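PDB 3HDQ: UDP-galactopyranose mutase from Deinococcus radiodurans, which probably interconverts UDP-galactopyranose and UDP-galactofuranose with the help of a bound FAD cofactor. Local coordinates for residues 37-42 against 220-225; 96-101 against 375-380. One frame throughout, in Å; residues are numbered along the deposited sequence.

Both contacts pack helices against the part of the fold that holds the FAD diphosphate, and their centres lie about 10 Å apart. Contact 1 brings the start of the first Rossmann helix against helix 222-229; contact 2 joins helix 92-99 to helix 373-388. They meet directly where Phe39 CD2 lies 3.4 Å from Val377 CG2, and again where Val376 CG1 comes within 3.6 Å of the amide nitrogen Ala40 N. Ala40 and Val376 both approach the cofactor's phosphates. The substrate, UDP-galactose, lies farther off, about 9 Å from the side chain of Tyr222 and about 14 Å from that of Val377.

Contact 1. Residues 37-42 against 220-225; sequences AGFAGS and HGYTRM. With FAD (flavin-adenine dinucleotide), chain L.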
ATOM      1  N   ALA A  37       1.346  13.355  -5.882  1.00 22.63           N
ATOM      2  CA  ALA A  37       0.999  12.123  -6.593  1.00 23.87           C
ATOM      3  C   ALA A  37      -0.513  11.835  -6.599  1.00 25.52           C
ATOM      4  O   ALA A  37      -0.939  10.675  -6.605  1.00 23.33           O
ATOM      5  CB  ALA A  37       1.760  10.947  -6.013  1.00 20.34           C
ATOM      6  N   GLY A  38      -1.317  12.891  -6.576  1.00 21.78           N
ATOM      7  CA  GLY A  38      -2.751  12.751  -6.758  1.00 20.95           C
ATOM      8  C   GLY A  38      -3.059  12.561  -8.229  1.00 23.45           C
ATOM      9  O   GLY A  38      -2.170  12.218  -9.011  1.00 27.07           O
ATOM     10  N   PHE A  39      -4.305  12.783  -8.625  1.00 18.63           N
ATOM     11  CA  PHE A  39      -4.638  12.653 -10.030  1.00 24.87           C
ATOM     12  C   PHE A  39      -3.794  13.570 -10.901  1.00 22.92           C
ATOM     13  O   PHE A  39      -3.335  13.159 -11.960  1.00 25.71           O
ATOM     14  CB  PHE A  39      -6.127  12.905 -10.274  1.00 27.11           C
ATOM     15  CG  PHE A  39      -6.969  11.695 -10.069  1.00 26.32           C
ATOM     16  CD1 PHE A  39      -7.632  11.498  -8.871  1.00 21.92           C
ATOM     17  CD2 PHE A  39      -7.071  10.733 -11.065  1.00 24.92           C
ATOM     18  CE1 PHE A  39      -8.401  10.372  -8.669  1.00 23.38           C
ATOM     19  CE2 PHE A  39      -7.835   9.600 -10.870  1.00 25.13           C
ATOM     20  CZ  PHE A  39      -8.500   9.417  -9.667  1.00 24.20           C
ATOM     21  N   ALA A  40      -3.585  14.805 -10.454  1.00 23.22           N
ATOM     22  CA  ALA A  40      -2.863  15.785 -11.266  1.00 24.53           C
ATOM     23  C   ALA A  40      -1.448  15.321 -11.582  1.00 23.51           C
ATOM     24  O   ALA A  40      -1.053  15.235 -12.749  1.00 24.12           O
ATOM     25  CB  ALA A  40      -2.837  17.145 -10.571  1.00 24.07           C
ATOM     26  N   GLY A  41      -0.677  15.030 -10.542  1.00 19.64           N
ATOM     27  CA  GLY A  41       0.693  14.598 -10.747  1.00 22.06           C
ATOM     28  C   GLY A  41       0.834  13.268 -11.475  1.00 20.66           C
ATOM     29  O   GLY A  41       1.684  13.119 -12.358  1.00 23.19           O
ATOM     30  N   SER A  42       0.005  12.297 -11.102  1.00 20.74           N
ATOM     31  CA  SER A  42       0.141  10.932 -11.600  1.00 23.03           C
ATOM     32  C   SER A  42      -0.221  10.809 -13.072  1.00 19.60           C
ATOM     33  O   SER A  42       0.389  10.038 -13.790  1.00 19.25           O
ATOM     34  CB  SER A  42      -0.717   9.973 -10.777  1.00 22.04           C
ATOM     35  OG  SER A  42      -0.309   9.985  -9.430  1.00 23.46           O
ATOM     36  N   HIS A 220     -10.770  -2.575  -7.917  1.00 21.94           N
ATOM     37  CA  HIS A 220     -10.002  -2.893  -6.716  1.00 20.46           C
ATOM     38  C   HIS A 220      -9.510  -1.662  -5.971  1.00 22.15           C
ATOM     39  O   HIS A 220      -8.538  -1.723  -5.210  1.00 20.27           O
ATOM     40  CB  HIS A 220      -8.853  -3.830  -7.061  1.00 24.22           C
ATOM     41  CG  HIS A 220      -9.287  -5.026  -7.851  1.00 27.51           C
ATOM     42  ND1 HIS A 220     -10.152  -5.975  -7.352  1.00 29.34           N
ATOM     43  CD2 HIS A 220      -8.984  -5.419  -9.112  1.00 22.78           C
ATOM     44  CE1 HIS A 220     -10.365  -6.901  -8.270  1.00 22.82           C
ATOM     45  NE2 HIS A 220      -9.659  -6.589  -9.341  1.00 23.61           N
ATOM     46  N   GLY A 221     -10.194  -0.543  -6.197  1.00 21.09           N
ATOM     47  CA  GLY A 221      -9.891   0.692  -5.508  1.00 19.93           C
ATOM     48  C   GLY A 221      -8.936   1.600  -6.263  1.00 23.77           C
ATOM     49  O   GLY A 221      -8.292   1.191  -7.228  1.00 23.63           O
ATOM     50  N   TYR A 222      -8.851   2.844  -5.814  1.00 21.91           N
ATOM     51  CA  TYR A 222      -8.003   3.852  -6.434  1.00 22.34           C
ATOM     52  C   TYR A 222      -6.516   3.524  -6.359  1.00 19.67           C
ATOM     53  O   TYR A 222      -5.784   3.695  -7.326  1.00 21.12           O
ATOM     54  CB  TYR A 222      -8.252   5.212  -5.764  1.00 26.18           C
ATOM     55  CG  TYR A 222      -9.636   5.757  -6.032  1.00 24.19           C
ATOM     56  CD1 TYR A 222     -10.656   5.618  -5.100  1.00 21.47           C
ATOM     57  CD2 TYR A 222      -9.926   6.385  -7.235  1.00 21.85           C
ATOM     58  CE1 TYR A 222     -11.921   6.108  -5.358  1.00 24.80           C
ATOM     59  CE2 TYR A 222     -11.182   6.873  -7.505  1.00 24.50           C
ATOM     60  CZ  TYR A 222     -12.181   6.732  -6.567  1.00 26.37           C
ATOM     61  OH  TYR A 222     -13.437   7.223  -6.845  1.00 26.22           O
ATOM     62  N   THR A 223      -6.070   3.057  -5.205  1.00 21.07           N
ATOM     63  CA  THR A 223      -4.643   2.860  -4.990  1.00 22.35           C
ATOM     64  C   THR A 223      -4.047   1.879  -5.996  1.00 22.32           C
ATOM     65  O   THR A 223      -3.005   2.161  -6.610  1.00 22.37           O
ATOM     66  CB  THR A 223      -4.347   2.460  -3.534  1.00 24.68           C
ATOM     67  OG1 THR A 223      -4.692   3.559  -2.691  1.00 23.29           O
ATOM     68  CG2 THR A 223      -2.870   2.118  -3.339  1.00 22.57           C
ATOM     69  N   ARG A 224      -4.719   0.748  -6.177  1.00 19.81           N
ATOM     70  CA  ARG A 224      -4.357  -0.198  -7.224  1.00 23.01           C
ATOM     71  C   ARG A 224      -4.263   0.480  -8.599  1.00 24.43           C
ATOM     72  O   ARG A 224      -3.322   0.240  -9.346  1.00 25.38           O
ATOM     73  CB  ARG A 224      -5.352  -1.363  -7.253  1.00 24.89           C
ATOM     74  CG  ARG A 224      -5.242  -2.256  -6.022  1.00 24.56           C
ATOM     75  CD  ARG A 224      -4.070  -3.207  -6.156  1.00 27.57           C
ATOM     76  NE  ARG A 224      -4.261  -4.036  -7.345  1.00 38.32           N
ATOM     77  CZ  ARG A 224      -5.022  -5.128  -7.375  1.00 34.47           C
ATOM     78  NH1 ARG A 224      -5.653  -5.537  -6.276  1.00 27.56           N
ATOM     79  NH2 ARG A 224      -5.150  -5.816  -8.505  1.00 30.73           N
ATOM     80  N   MET A 225      -5.237   1.332  -8.919  1.00 23.17           N
ATOM     81  CA  MET A 225      -5.255   2.052 -10.191  1.00 23.26           C
ATOM     82  C   MET A 225      -4.035   2.978 -10.299  1.00 25.61           C
ATOM     83  O   MET A 225      -3.305   2.956 -11.294  1.00 22.22           O
ATOM     84  CB  MET A 225      -6.556   2.864 -10.332  1.00 20.26           C
ATOM     85  CG  MET A 225      -6.644   3.709 -11.604  1.00 22.62           C
ATOM     86  SD  MET A 225      -7.980   4.916 -11.543  1.00 27.71           S
ATOM     87  CE  MET A 225      -7.236   6.151 -10.483  1.00 24.14           C
TER
HETATM   88  PA  FAD L 450      -4.544  16.193  -4.514  1.00 29.25           P
HETATM   89  O1A FAD L 450      -5.181  14.945  -4.326  1.00 29.34           O
HETATM   90  O2A FAD L 450      -4.831  17.030  -3.424  1.00 34.04           O
HETATM   91  O5B FAD L 450      -3.026  15.899  -4.583  1.00 32.32           O
HETATM   92  C5B FAD L 450      -2.035  16.853  -4.512  1.00 23.01           C
HETATM   93  C4B FAD L 450      -0.878  16.230  -3.803  1.00 28.61           C
HETATM   94  O4B FAD L 450       0.163  17.134  -3.709  1.00 28.89           O
HETATM   95  C3B FAD L 450      -1.279  15.906  -2.384  1.00 29.11           C
HETATM   96  O3B FAD L 450      -1.251  14.545  -2.113  1.00 28.51           O
HETATM   97  C2B FAD L 450      -0.273  16.620  -1.544  1.00 31.51           C
HETATM   98  O2B FAD L 450       0.141  15.797  -0.522  1.00 32.88           O
HETATM   99  C1B FAD L 450       0.825  16.928  -2.519  1.00 27.65           C
HETATM  100  N9A FAD L 450       1.627  18.066  -2.080  1.00 33.02           N
HETATM  101  C8A FAD L 450       1.227  19.303  -1.764  1.00 35.17           C
HETATM  102  N7A FAD L 450       2.257  20.027  -1.406  1.00 33.20           N
HETATM  103  C5A FAD L 450       3.341  19.273  -1.481  1.00 36.02           C
HETATM  104  C6A FAD L 450       4.676  19.496  -1.227  1.00 32.29           C
HETATM  105  N6A FAD L 450       5.111  20.684  -0.983  1.00 35.26           N
HETATM  106  N1A FAD L 450       5.579  18.508  -1.395  1.00 36.68           N
HETATM  107  C2A FAD L 450       5.172  17.287  -1.799  1.00 31.95           C
HETATM  108  N3A FAD L 450       3.864  17.069  -2.048  1.00 28.63           N
HETATM  109  C4A FAD L 450       2.958  18.031  -1.886  1.00 33.59           C
HETATM  110  N1  FAD L 450     -14.093  14.063  -6.572  1.00 28.21           N
HETATM  111  C2  FAD L 450     -14.948  13.338  -7.302  1.00 27.59           C
HETATM  112  O2  FAD L 450     -14.877  13.306  -8.494  1.00 26.62           O
HETATM  113  N3  FAD L 450     -15.888  12.635  -6.662  1.00 31.22           N
HETATM  114  C4  FAD L 450     -15.966  12.658  -5.310  1.00 32.08           C
HETATM  115  O4  FAD L 450     -16.793  12.040  -4.730  1.00 28.01           O
HETATM  116  C4X FAD L 450     -15.103  13.407  -4.599  1.00 28.82           C
HETATM  117  N5  FAD L 450     -15.202  13.434  -3.254  1.00 30.04           N
HETATM  118  C5X FAD L 450     -14.335  14.181  -2.542  1.00 32.63           C
HETATM  119  C6  FAD L 450     -14.436  14.192  -1.172  1.00 29.98           C
HETATM  120  C7  FAD L 450     -13.562  14.943  -0.437  1.00 30.78           C
HETATM  121  C7M FAD L 450     -13.661  14.971   1.032  1.00 25.16           C
HETATM  122  C8  FAD L 450     -12.586  15.666  -1.060  1.00 29.00           C
HETATM  123  C8M FAD L 450     -11.670  16.471  -0.218  1.00 28.45           C
HETATM  124  C9  FAD L 450     -12.482  15.647  -2.436  1.00 29.23           C
HETATM  125  C9A FAD L 450     -13.360  14.909  -3.190  1.00 28.48           C
HETATM  126  N10 FAD L 450     -13.269  14.869  -4.551  1.00 30.45           N
HETATM  127  C10 FAD L 450     -14.154  14.119  -5.239  1.00 27.35           C
HETATM  128  C1' FAD L 450     -12.313  15.727  -5.296  1.00 31.02           C
HETATM  129  C2' FAD L 450     -10.966  15.078  -5.515  1.00 31.73           C
HETATM  130  O2' FAD L 450     -10.433  14.866  -4.257  1.00 37.30           O
HETATM  131  C3' FAD L 450      -9.995  15.955  -6.300  1.00 40.22           C
HETATM  132  O3' FAD L 450     -10.367  16.216  -7.580  1.00 51.24           O
HETATM  133  C4' FAD L 450      -8.745  15.211  -6.595  1.00 35.77           C
HETATM  134  O4' FAD L 450      -8.616  14.304  -5.543  1.00 27.59           O
HETATM  135  C5' FAD L 450      -7.625  16.204  -6.681  1.00 36.74           C
HETATM  136  O5' FAD L 450      -6.503  15.774  -7.358  1.00 32.02           O
HETATM  137  P   FAD L 450      -5.209  16.624  -7.268  1.00 27.55           P
HETATM  138  O1P FAD L 450      -4.135  15.892  -7.816  1.00 26.34           O
HETATM  139  O2P FAD L 450      -5.426  17.788  -8.040  1.00 27.04           O
HETATM  140  O3P FAD L 450      -4.979  17.007  -5.774  1.00 28.59           O
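Phe39 reaches across from the first turn of its helix, and the outer end of its ring meets the methyl of Met225 and the ring of Tyr222. Met225 CE lies 3.5 Å from Phe39 CE2 and almost as close to Phe39 CZ, approaching the ring obliquely. Met225 has CG anti to its backbone N (chi1 177°) and stays extended as far as the sulfur, then bends at chi3 (77°), which turns the methyl onto the phenylalanine. A long, flexible thioether suits this place, since it spans the gap between helices whose nearest CA atoms, those of Phe39 and Tyr222, are 10.1 Å apart. Tyr222 comes in at the edge of the Phe39 ring, with Tyr222 CD2 4.1 Å from Phe39 CZ, and the two side chains cross at about a right angle. Its hydroxyl is hydrogen-bonded to the carbonyl of His85, another FAD-binding residue, so the ring can serve as an apolar wall.

The backbone at Phe39 belongs to the cofactor site. Gly38 is the N-cap of the helix and part of what appears to be the GxGxxG motif of Rossmann folds; a side chain there would run into FAD O5B. Two residues on, Ala40 N donates a nearly straight hydrogen bond of 2.9 Å to FAD O1P (164°), and the positive end of the helix dipole probably helps to steady the phosphate. Gly221, capping the other helix, has a positive phi, where a CB would press on the carbonyl oxygen of His220. Phe226 adds an edge-to-face ring to Phe39, which also packs on helix 373-388, while helix 39-50 follows strand 30-35 of the parallel sheet and helix 222-229 leads to its edge strand 235-239.

Contact 2. Residues 96-101 against 375-380; sequences EYLSRF and QVVAQA. With FAD (flavin-adenine dinucleotide), chain L.
Residues 96-101, on helix 92-99, face helix 373-388, with the CA atoms of Leu98 and Val377 nearest at 8.7 Å and no hydrogen bond between the two segments. Val377 fills the gap with both branches: CG1 lies 4.0 Å from Tyr97 CD2, and CG2 is 4.2 Å from Leu98 CD2. With CG1 anti to the backbone N (chi1 173°), the forked valine can touch both neighbours at once. Tyr97 brings its ring to Val377 at a slant and sends its hydroxyl to Glu46, so an aromatic flank and a polar tip serve different partners; Phe101 CE1 lies over one face of that ring, toward its rim. Helix 373-388 follows the last strand of the parallel Rossmann-type sheet, 359-361, and one turn of it borders the FAD diphosphate. There Val376 places CG1 3.7 Å from FAD O2P and CG2 3.8 Å from FAD O3', giving the cofactor an apolar neighbour. Replacing Val376 with an alanine would probably open a gap beside the phosphate and ribityl chain. Leu98 also touches Met225 of helix 222-229.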
ATOM      1  N   GLU A  96     -12.173   6.441 -20.705  1.00 25.88           N
ATOM      2  CA  GLU A  96     -11.343   5.459 -21.396  1.00 29.22           C
ATOM      3  C   GLU A  96      -9.870   5.502 -20.955  1.00 28.68           C
ATOM      4  O   GLU A  96      -9.233   4.467 -20.786  1.00 30.10           O
ATOM      5  CB  GLU A  96     -11.508   5.570 -22.918  1.00 32.17           C
ATOM      6  CG  GLU A  96     -12.939   5.198 -23.353  1.00 36.07           C
ATOM      7  CD  GLU A  96     -13.109   5.007 -24.847  1.00 38.81           C
ATOM      8  OE1 GLU A  96     -12.394   5.667 -25.632  1.00 42.89           O
ATOM      9  OE2 GLU A  96     -13.975   4.195 -25.232  1.00 41.75           O
ATOM     10  N   TYR A  97      -9.341   6.698 -20.738  1.00 26.08           N
ATOM     11  CA  TYR A  97      -7.976   6.833 -20.259  1.00 26.16           C
ATOM     12  C   TYR A  97      -7.768   6.044 -18.962  1.00 26.60           C
ATOM     13  O   TYR A  97      -6.887   5.191 -18.868  1.00 23.95           O
ATOM     14  CB  TYR A  97      -7.632   8.300 -20.054  1.00 27.56           C
ATOM     15  CG  TYR A  97      -6.329   8.487 -19.343  1.00 29.39           C
ATOM     16  CD1 TYR A  97      -5.128   8.362 -20.022  1.00 25.68           C
ATOM     17  CD2 TYR A  97      -6.297   8.766 -17.985  1.00 25.17           C
ATOM     18  CE1 TYR A  97      -3.932   8.511 -19.374  1.00 25.96           C
ATOM     19  CE2 TYR A  97      -5.109   8.919 -17.329  1.00 27.47           C
ATOM     20  CZ  TYR A  97      -3.922   8.791 -18.027  1.00 25.64           C
ATOM     21  OH  TYR A  97      -2.719   8.940 -17.369  1.00 23.50           O
ATOM     22  N   LEU A  98      -8.611   6.315 -17.976  1.00 26.19           N
ATOM     23  CA  LEU A  98      -8.557   5.619 -16.700  1.00 25.15           C
ATOM     24  C   LEU A  98      -8.755   4.106 -16.839  1.00 26.63           C
ATOM     25  O   LEU A  98      -8.237   3.332 -16.035  1.00 29.29           O
ATOM     26  CB  LEU A  98      -9.601   6.200 -15.750  1.00 21.01           C
ATOM     27  CG  LEU A  98      -9.115   7.127 -14.639  1.00 28.33           C
ATOM     28  CD1 LEU A  98      -7.745   7.722 -14.929  1.00 22.12           C
ATOM     29  CD2 LEU A  98     -10.148   8.204 -14.356  1.00 20.71           C
ATOM     30  N   SER A  99      -9.506   3.694 -17.856  1.00 26.17           N
ATOM     31  CA  SER A  99      -9.787   2.281 -18.088  1.00 28.86           C
ATOM     32  C   SER A  99      -8.523   1.521 -18.455  1.00 32.18           C
ATOM     33  O   SER A  99      -8.483   0.290 -18.354  1.00 27.00           O
ATOM     34  CB  SER A  99     -10.843   2.109 -19.190  1.00 25.54           C
ATOM     35  OG  SER A  99     -12.140   2.408 -18.690  1.00 27.90           O
ATOM     36  N   ARG A 100      -7.496   2.252 -18.888  1.00 24.96           N
ATOM     37  CA  ARG A 100      -6.197   1.638 -19.139  1.00 27.58           C
ATOM     38  C   ARG A 100      -5.578   1.097 -17.841  1.00 26.86           C
ATOM     39  O   ARG A 100      -4.719   0.226 -17.882  1.00 24.70           O
ATOM     40  CB  ARG A 100      -5.228   2.631 -19.802  1.00 27.74           C
ATOM     41  CG  ARG A 100      -5.761   3.353 -21.058  1.00 30.12           C
ATOM     42  CD  ARG A 100      -4.692   4.312 -21.604  1.00 31.29           C
ATOM     43  NE  ARG A 100      -3.395   3.635 -21.677  1.00 42.28           N
ATOM     44  CZ  ARG A 100      -2.216   4.210 -21.446  1.00 39.22           C
ATOM     45  NH1 ARG A 100      -2.138   5.492 -21.122  1.00 37.43           N
ATOM     46  NH2 ARG A 100      -1.103   3.493 -21.531  1.00 39.36           N
ATOM     47  N   PHE A 101      -6.025   1.604 -16.691  1.00 23.95           N
ATOM     48  CA  PHE A 101      -5.359   1.318 -15.419  1.00 24.45           C
ATOM     49  C   PHE A 101      -6.213   0.593 -14.372  1.00 27.54           C
ATOM     50  O   PHE A 101      -5.752   0.326 -13.263  1.00 24.88           O
ATOM     51  CB  PHE A 101      -4.785   2.616 -14.844  1.00 24.84           C
ATOM     52  CG  PHE A 101      -4.007   3.417 -15.854  1.00 26.09           C
ATOM     53  CD1 PHE A 101      -4.575   4.522 -16.470  1.00 21.91           C
ATOM     54  CD2 PHE A 101      -2.726   3.029 -16.222  1.00 21.79           C
ATOM     55  CE1 PHE A 101      -3.871   5.242 -17.422  1.00 25.21           C
ATOM     56  CE2 PHE A 101      -2.010   3.746 -17.172  1.00 27.77           C
ATOM     57  CZ  PHE A 101      -2.578   4.856 -17.773  1.00 25.82           C
ATOM     58  N   GLN A 375     -12.477  15.990 -13.815  1.00 25.51           N
ATOM     59  CA  GLN A 375     -12.054  17.307 -14.310  1.00 25.90           C
ATOM     60  C   GLN A 375     -10.566  17.519 -14.114  1.00 25.52           C
ATOM     61  O   GLN A 375      -9.905  18.114 -14.963  1.00 28.13           O
ATOM     62  CB  GLN A 375     -12.811  18.434 -13.598  1.00 26.16           C
ATOM     63  CG  GLN A 375     -14.308  18.441 -13.855  1.00 25.88           C
ATOM     64  CD  GLN A 375     -15.031  19.455 -12.993  1.00 32.51           C
ATOM     65  OE1 GLN A 375     -15.100  19.318 -11.766  1.00 29.28           O
ATOM     66  NE2 GLN A 375     -15.578  20.480 -13.629  1.00 30.78           N
ATOM     67  N   VAL A 376     -10.030  17.045 -12.993  1.00 24.81           N
ATOM     68  CA  VAL A 376      -8.583  17.112 -12.814  1.00 25.14           C
ATOM     69  C   VAL A 376      -7.867  16.237 -13.846  1.00 25.85           C
ATOM     70  O   VAL A 376      -6.892  16.678 -14.447  1.00 26.98           O
ATOM     71  CB  VAL A 376      -8.121  16.794 -11.380  1.00 25.41           C
ATOM     72  CG1 VAL A 376      -6.596  16.670 -11.325  1.00 19.06           C
ATOM     73  CG2 VAL A 376      -8.594  17.897 -10.431  1.00 22.26           C
ATOM     74  N   VAL A 377      -8.355  15.018 -14.075  1.00 22.63           N
ATOM     75  CA  VAL A 377      -7.765  14.185 -15.117  1.00 23.58           C
ATOM     76  C   VAL A 377      -7.774  14.925 -16.470  1.00 24.93           C
ATOM     77  O   VAL A 377      -6.760  14.986 -17.166  1.00 25.29           O
ATOM     78  CB  VAL A 377      -8.452  12.805 -15.243  1.00 25.22           C
ATOM     79  CG1 VAL A 377      -7.922  12.065 -16.451  1.00 23.19           C
ATOM     80  CG2 VAL A 377      -8.232  11.963 -13.982  1.00 20.84           C
ATOM     81  N   ALA A 378      -8.908  15.513 -16.823  1.00 25.42           N
ATOM     82  CA  ALA A 378      -9.029  16.238 -18.089  1.00 29.27           C
ATOM     83  C   ALA A 378      -8.058  17.409 -18.139  1.00 24.90           C
ATOM     84  O   ALA A 378      -7.468  17.685 -19.179  1.00 24.94           O
ATOM     85  CB  ALA A 378     -10.475  16.732 -18.308  1.00 21.18           C
ATOM     86  N   GLN A 379      -7.907  18.099 -17.011  1.00 24.47           N
ATOM     87  CA  GLN A 379      -6.948  19.201 -16.925  1.00 29.72           C
ATOM     88  C   GLN A 379      -5.525  18.699 -17.185  1.00 29.37           C
ATOM     89  O   GLN A 379      -4.768  19.305 -17.948  1.00 29.20           O
ATOM     90  CB  GLN A 379      -7.022  19.910 -15.561  1.00 28.20           C
ATOM     91  CG  GLN A 379      -6.325  21.275 -15.536  1.00 27.36           C
ATOM     92  CD  GLN A 379      -6.181  21.861 -14.130  1.00 36.89           C
ATOM     93  OE1 GLN A 379      -5.889  21.144 -13.168  1.00 38.02           O
ATOM     94  NE2 GLN A 379      -6.378  23.178 -14.014  1.00 34.23           N
ATOM     95  N   ALA A 380      -5.169  17.593 -16.541  1.00 26.96           N
ATOM     96  CA  ALA A 380      -3.826  17.030 -16.665  1.00 24.22           C
ATOM     97  C   ALA A 380      -3.519  16.567 -18.098  1.00 27.23           C
ATOM     98  O   ALA A 380      -2.419  16.793 -18.605  1.00 25.01           O
ATOM     99  CB  ALA A 380      -3.631  15.886 -15.655  1.00 22.52           C
TER
HETATM  100  PA  FAD L 450      -4.544  16.193  -4.514  1.00 29.25           P
HETATM  101  O1A FAD L 450      -5.181  14.945  -4.326  1.00 29.34           O
HETATM  102  O2A FAD L 450      -4.831  17.030  -3.424  1.00 34.04           O
HETATM  103  O5B FAD L 450      -3.026  15.899  -4.583  1.00 32.32           O
HETATM  104  C5B FAD L 450      -2.035  16.853  -4.512  1.00 23.01           C
HETATM  105  C4B FAD L 450      -0.878  16.230  -3.803  1.00 28.61           C
HETATM  106  O4B FAD L 450       0.163  17.134  -3.709  1.00 28.89           O
HETATM  107  C3B FAD L 450      -1.279  15.906  -2.384  1.00 29.11           C
HETATM  108  O3B FAD L 450      -1.251  14.545  -2.113  1.00 28.51           O
HETATM  109  C2B FAD L 450      -0.273  16.620  -1.544  1.00 31.51           C
HETATM  110  O2B FAD L 450       0.141  15.797  -0.522  1.00 32.88           O
HETATM  111  C1B FAD L 450       0.825  16.928  -2.519  1.00 27.65           C
HETATM  112  N9A FAD L 450       1.627  18.066  -2.080  1.00 33.02           N
HETATM  113  C8A FAD L 450       1.227  19.303  -1.764  1.00 35.17           C
HETATM  114  N7A FAD L 450       2.257  20.027  -1.406  1.00 33.20           N
HETATM  115  C5A FAD L 450       3.341  19.273  -1.481  1.00 36.02           C
HETATM  116  C6A FAD L 450       4.676  19.496  -1.227  1.00 32.29           C
HETATM  117  N6A FAD L 450       5.111  20.684  -0.983  1.00 35.26           N
HETATM  118  N1A FAD L 450       5.579  18.508  -1.395  1.00 36.68           N
HETATM  119  C2A FAD L 450       5.172  17.287  -1.799  1.00 31.95           C
HETATM  120  N3A FAD L 450       3.864  17.069  -2.048  1.00 28.63           N
HETATM  121  C4A FAD L 450       2.958  18.031  -1.886  1.00 33.59           C
HETATM  122  N1  FAD L 450     -14.093  14.063  -6.572  1.00 28.21           N
HETATM  123  C2  FAD L 450     -14.948  13.338  -7.302  1.00 27.59           C
HETATM  124  O2  FAD L 450     -14.877  13.306  -8.494  1.00 26.62           O
HETATM  125  N3  FAD L 450     -15.888  12.635  -6.662  1.00 31.22           N
HETATM  126  C4  FAD L 450     -15.966  12.658  -5.310  1.00 32.08           C
HETATM  127  O4  FAD L 450     -16.793  12.040  -4.730  1.00 28.01           O
HETATM  128  C4X FAD L 450     -15.103  13.407  -4.599  1.00 28.82           C
HETATM  129  N5  FAD L 450     -15.202  13.434  -3.254  1.00 30.04           N
HETATM  130  C5X FAD L 450     -14.335  14.181  -2.542  1.00 32.63           C
HETATM  131  C6  FAD L 450     -14.436  14.192  -1.172  1.00 29.98           C
HETATM  132  C7  FAD L 450     -13.562  14.943  -0.437  1.00 30.78           C
HETATM  133  C7M FAD L 450     -13.661  14.971   1.032  1.00 25.16           C
HETATM  134  C8  FAD L 450     -12.586  15.666  -1.060  1.00 29.00           C
HETATM  135  C8M FAD L 450     -11.670  16.471  -0.218  1.00 28.45           C
HETATM  136  C9  FAD L 450     -12.482  15.647  -2.436  1.00 29.23           C
HETATM  137  C9A FAD L 450     -13.360  14.909  -3.190  1.00 28.48           C
HETATM  138  N10 FAD L 450     -13.269  14.869  -4.551  1.00 30.45           N
HETATM  139  C10 FAD L 450     -14.154  14.119  -5.239  1.00 27.35           C
HETATM  140  C1' FAD L 450     -12.313  15.727  -5.296  1.00 31.02           C
HETATM  141  C2' FAD L 450     -10.966  15.078  -5.515  1.00 31.73           C
HETATM  142  O2' FAD L 450     -10.433  14.866  -4.257  1.00 37.30           O
HETATM  143  C3' FAD L 450      -9.995  15.955  -6.300  1.00 40.22           C
HETATM  144  O3' FAD L 450     -10.367  16.216  -7.580  1.00 51.24           O
HETATM  145  C4' FAD L 450      -8.745  15.211  -6.595  1.00 35.77           C
HETATM  146  O4' FAD L 450      -8.616  14.304  -5.543  1.00 27.59           O
HETATM  147  C5' FAD L 450      -7.625  16.204  -6.681  1.00 36.74           C
HETATM  148  O5' FAD L 450      -6.503  15.774  -7.358  1.00 32.02           O
HETATM  149  P   FAD L 450      -5.209  16.624  -7.268  1.00 27.55           P
HETATM  150  O1P FAD L 450      -4.135  15.892  -7.816  1.00 26.34           O
HETATM  151  O2P FAD L 450      -5.426  17.788  -8.040  1.00 27.04           O
HETATM  152  O3P FAD L 450      -4.979  17.007  -5.774  1.00 28.59           O